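Local atomic coordinates of adhesin YadA (PDB entry 1P9H), a protein that binds collagen as a homotrimeric outer-membrane adhesin of Yersinia enterocolitica and promotes attachment to and invasion of eukaryotic cells. Residues 90-95 / 104-109; 98-103 / 111-116. All coordinates share one frame; numbering follows the deposited sequence.

Contact 1. Residues 90-95 / 104-109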
# COMPACT_ATOMS: atom_id res chain seq x y z
N PRO A 90 -6.50 11.23 9.57
CA PRO A 90 -7.68 11.76 10.27
C PRO A 90 -8.93 10.95 9.94
O PRO A 90 -9.21 10.69 8.77
CB PRO A 90 -7.75 13.20 9.77
CG PRO A 90 -7.17 13.11 8.39
CD PRO A 90 -5.98 12.20 8.59
N LEU A 91 -9.64 10.53 10.98
CA LEU A 91 -10.86 9.74 10.84
C LEU A 91 -10.65 8.36 10.23
O LEU A 91 -11.59 7.73 9.73
CB LEU A 91 -11.91 10.52 10.04
CG LEU A 91 -12.32 11.86 10.66
CD1 LEU A 91 -13.39 12.53 9.80
CD2 LEU A 91 -12.85 11.63 12.07
N SER A 92 -9.40 7.89 10.26
CA SER A 92 -9.07 6.57 9.74
C SER A 92 -9.47 5.54 10.79
O SER A 92 -9.27 5.76 11.98
CB SER A 92 -7.56 6.48 9.47
OG SER A 92 -7.20 5.21 8.96
N LYS A 93 -10.04 4.41 10.36
CA LYS A 93 -10.46 3.41 11.32
C LYS A 93 -10.21 1.96 10.93
O LYS A 93 -10.64 1.48 9.88
CB LYS A 93 -11.94 3.62 11.70
CG LYS A 93 -12.93 3.65 10.56
CD LYS A 93 -14.33 4.02 11.09
CE LYS A 93 -15.40 3.91 10.02
NZ LYS A 93 -15.23 4.92 8.94
N ALA A 94 -9.46 1.28 11.80
CA ALA A 94 -9.13 -0.12 11.64
C ALA A 94 -10.13 -0.77 12.59
O ALA A 94 -9.97 -0.72 13.81
CB ALA A 94 -7.69 -0.38 12.10
N LEU A 95 -11.16 -1.38 12.01
CA LEU A 95 -12.27 -1.95 12.76
C LEU A 95 -12.23 -3.41 13.18
O LEU A 95 -13.23 -3.95 13.66
CB LEU A 95 -13.57 -1.72 11.98
CG LEU A 95 -13.84 -0.26 11.60
CD1 LEU A 95 -15.08 -0.19 10.72
CD2 LEU A 95 -14.01 0.58 12.85
N ALA A 104 -6.90 9.55 5.14
CA ALA A 104 -8.08 10.20 5.70
C ALA A 104 -9.35 9.40 5.40
O ALA A 104 -9.62 9.04 4.25
CB ALA A 104 -8.22 11.61 5.12
N ALA A 105 -10.12 9.12 6.45
CA ALA A 105 -11.37 8.39 6.32
C ALA A 105 -11.25 7.01 5.67
O ALA A 105 -12.20 6.53 5.04
CB ALA A 105 -12.39 9.24 5.55
N SER A 106 -10.09 6.39 5.82
CA SER A 106 -9.88 5.05 5.28
C SER A 106 -10.47 4.07 6.30
O SER A 106 -10.44 4.34 7.50
CB SER A 106 -8.39 4.79 5.05
OG SER A 106 -7.63 5.05 6.21
N THR A 107 -11.00 2.95 5.82
CA THR A 107 -11.62 1.97 6.70
C THR A 107 -11.28 0.54 6.32
O THR A 107 -11.28 0.18 5.15
CB THR A 107 -13.16 2.11 6.66
OG1 THR A 107 -13.53 3.46 6.95
CG2 THR A 107 -13.82 1.19 7.68
N ALA A 108 -10.99 -0.29 7.33
CA ALA A 108 -10.65 -1.68 7.07
C ALA A 108 -11.17 -2.61 8.16
O ALA A 108 -10.99 -2.36 9.35
CB ALA A 108 -9.14 -1.85 6.94
N GLN A 109 -11.82 -3.69 7.73
CA GLN A 109 -12.34 -4.68 8.66
C GLN A 109 -11.20 -5.63 9.03
O GLN A 109 -10.08 -5.48 8.54
CB GLN A 109 -13.47 -5.48 8.02
CG GLN A 109 -14.73 -4.67 7.76
CD GLN A 109 -15.27 -4.03 9.02
OE1 GLN A 109 -15.40 -4.69 10.06
NE2 GLN A 109 -15.59 -2.74 8.95
O HOH W 1 -12.85 5.95 8.17
O HOH W 2 -16.01 -4.58 13.03
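Leu95 N reaches Ala108 O at 2.8 Å, one of four backbone hydrogen bonds that tie residues 90-95 to residues 104-109. Lys93 N meets Ser106 O with a nearly straight N-H...O angle of 169°, and Ala108 N and Ala105 N donate to Lys93 O and Pro90 O. Ser106 O also accepts from a water that bonds to Leu91 O, to Thr107 OG1 and, at 2.7 Å, to Lys93 NZ. The bend at the end of the lysine chain (chi4 -67°) turns the ammonium back over Thr107, where NZ lies 3.0 Å from OG1. The bridges Lys93-Thr107 and Ala94-Ala108, with end-to-end directions 3° apart, show parallel pairing. Lys93 and Thr107 are partly exposed while Ala94 and Ala108 face Thr101 of the other sheet, which places the pair in the outer sheet of the left-handed parallel beta-roll that forms the collagen-binding head. On the inner side of that sheet, Ser92 OG and Ser106 OG stand 2.8 Å apart; Ser106 OG is also bonded to Gly103 O, and Ser92 OG probably to Thr101 OG1. On the side of Lys93 and Thr107, Leu95 CD1 rests on Thr107 CG2 at 3.6 Å. At the other end Pro90 CG touches Ala104 CB at 3.7 Å, and both residues pack on Asn84 of the second subunit.

Contact 2. Residues 98-103 / 111-116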
# COMPACT_ATOMS: atom_id res chain seq x y z
N SER A 98 -5.84 -6.92 13.68
CA SER A 98 -4.81 -6.88 12.64
C SER A 98 -5.07 -6.00 11.42
O SER A 98 -4.23 -5.94 10.53
CB SER A 98 -4.51 -8.30 12.17
OG SER A 98 -4.15 -9.13 13.27
N ALA A 99 -6.21 -5.33 11.37
CA ALA A 99 -6.53 -4.48 10.23
C ALA A 99 -5.56 -3.30 10.15
O ALA A 99 -5.08 -2.81 11.17
CB ALA A 99 -7.96 -3.96 10.35
N VAL A 100 -5.26 -2.87 8.93
CA VAL A 100 -4.38 -1.72 8.75
C VAL A 100 -5.06 -0.74 7.80
O VAL A 100 -5.60 -1.13 6.76
CB VAL A 100 -2.99 -2.11 8.18
CG1 VAL A 100 -2.34 -3.16 9.06
CG2 VAL A 100 -3.10 -2.59 6.75
N THR A 101 -5.04 0.53 8.18
CA THR A 101 -5.63 1.59 7.37
C THR A 101 -4.69 2.77 7.33
O THR A 101 -4.06 3.11 8.33
CB THR A 101 -6.99 2.07 7.94
OG1 THR A 101 -6.83 2.44 9.31
CG2 THR A 101 -8.04 0.98 7.83
N TYR A 102 -4.58 3.39 6.16
CA TYR A 102 -3.69 4.54 6.00
C TYR A 102 -4.34 5.56 5.08
O TYR A 102 -4.53 5.30 3.90
CB TYR A 102 -2.37 4.06 5.39
CG TYR A 102 -1.25 5.07 5.43
CD1 TYR A 102 -0.78 5.67 4.25
CD2 TYR A 102 -0.63 5.39 6.63
CE1 TYR A 102 0.28 6.57 4.29
CE2 TYR A 102 0.44 6.29 6.67
CZ TYR A 102 0.89 6.87 5.50
OH TYR A 102 1.96 7.73 5.55
N GLY A 103 -4.67 6.72 5.64
CA GLY A 103 -5.30 7.77 4.85
C GLY A 103 -6.55 8.32 5.51
O GLY A 103 -7.18 7.66 6.34
N ASP A 111 -8.27 -8.12 9.52
CA ASP A 111 -7.25 -8.63 8.60
C ASP A 111 -7.22 -7.95 7.24
O ASP A 111 -6.63 -8.48 6.29
CB ASP A 111 -7.41 -10.14 8.40
CG ASP A 111 -7.24 -10.92 9.69
OD1 ASP A 111 -6.62 -10.39 10.64
OD2 ASP A 111 -7.72 -12.07 9.75
N GLY A 112 -7.82 -6.77 7.14
CA GLY A 112 -7.84 -6.07 5.87
C GLY A 112 -6.77 -5.01 5.73
O GLY A 112 -6.08 -4.67 6.69
N VAL A 113 -6.63 -4.49 4.52
CA VAL A 113 -5.67 -3.44 4.20
C VAL A 113 -6.40 -2.37 3.39
O VAL A 113 -6.97 -2.67 2.34
CB VAL A 113 -4.49 -3.98 3.35
CG1 VAL A 113 -3.62 -2.82 2.87
CG2 VAL A 113 -3.67 -4.97 4.15
N ALA A 114 -6.40 -1.13 3.87
CA ALA A 114 -7.03 -0.03 3.14
C ALA A 114 -6.05 1.14 3.11
O ALA A 114 -5.77 1.74 4.15
CB ALA A 114 -8.34 0.39 3.82
N ILE A 115 -5.53 1.43 1.92
CA ILE A 115 -4.55 2.50 1.75
C ILE A 115 -5.07 3.57 0.80
O ILE A 115 -5.40 3.29 -0.35
CB ILE A 115 -3.23 1.93 1.16
CG1 ILE A 115 -2.77 0.71 1.97
CG2 ILE A 115 -2.16 3.01 1.15
CD1 ILE A 115 -2.47 1.01 3.43
N GLY A 116 -5.14 4.81 1.29
CA GLY A 116 -5.62 5.91 0.48
C GLY A 116 -6.82 6.56 1.14
O GLY A 116 -7.54 5.90 1.89
O HOH W 3 -3.82 -6.41 7.85
O HOH W 4 -6.01 -11.28 13.06
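Gly112 O accepts from two donors, Val100 N at 3.0 Å and a water that also donates to Ser98 O. The shortest bond of the pairing, Gly116 N to Tyr102 O at 2.7 Å, is close to linear at 174°. Between these ends Ala114 N donates to Val100 O and Ala114 O accepts from Tyr102 N. Together the four backbone bonds define Val100-Val113, Thr101-Ala114 and Tyr102-Ile115 as parallel bridges. The strand axes lie 4.7 Å apart and diverge by 4°, as neighbouring rungs of the inner sheet of the beta-roll, the one that faces the trimer axis. Val100 and Val113 lie side by side on that face, CG2 to CG2 at 3.6 Å. Next to them Ile115 CD1 comes within 3.6 Å of Tyr102 CB. With CG anti to the backbone N (chi1 -168°), the Tyr102 ring leads away from residues 111-116 toward the trimer centre; it meets Tyr102 of both other subunits edge-to-face, and its OH bonds to Thr101 O of the second. Toward the roll interior, Thr101 CG2 approaches Ala114 CB at 4.1 Å. At the start of the two segments a water joins Ser98 OG to Asp111 OD1.

In the fold
The two contacts join the same two successive turns of the roll, their segments alternating along the chain, with centres about 7 Å apart. Contact 1 belongs to the outer sheet and is partly buried. Contact 2 is buried in the inner sheet, where valine, isoleucine and tyrosine meet the other subunits. Between the sheets small residues close the interior, with Ala108 of contact 1 facing Thr101 of contact 2. Each sheet is held by parallel backbone pairing, but the side chains differ: the outward face mixes Lys93, Thr107 and water with leucines, while the axial face is mainly apolar, with a tyrosine hydroxyl bonded between subunits.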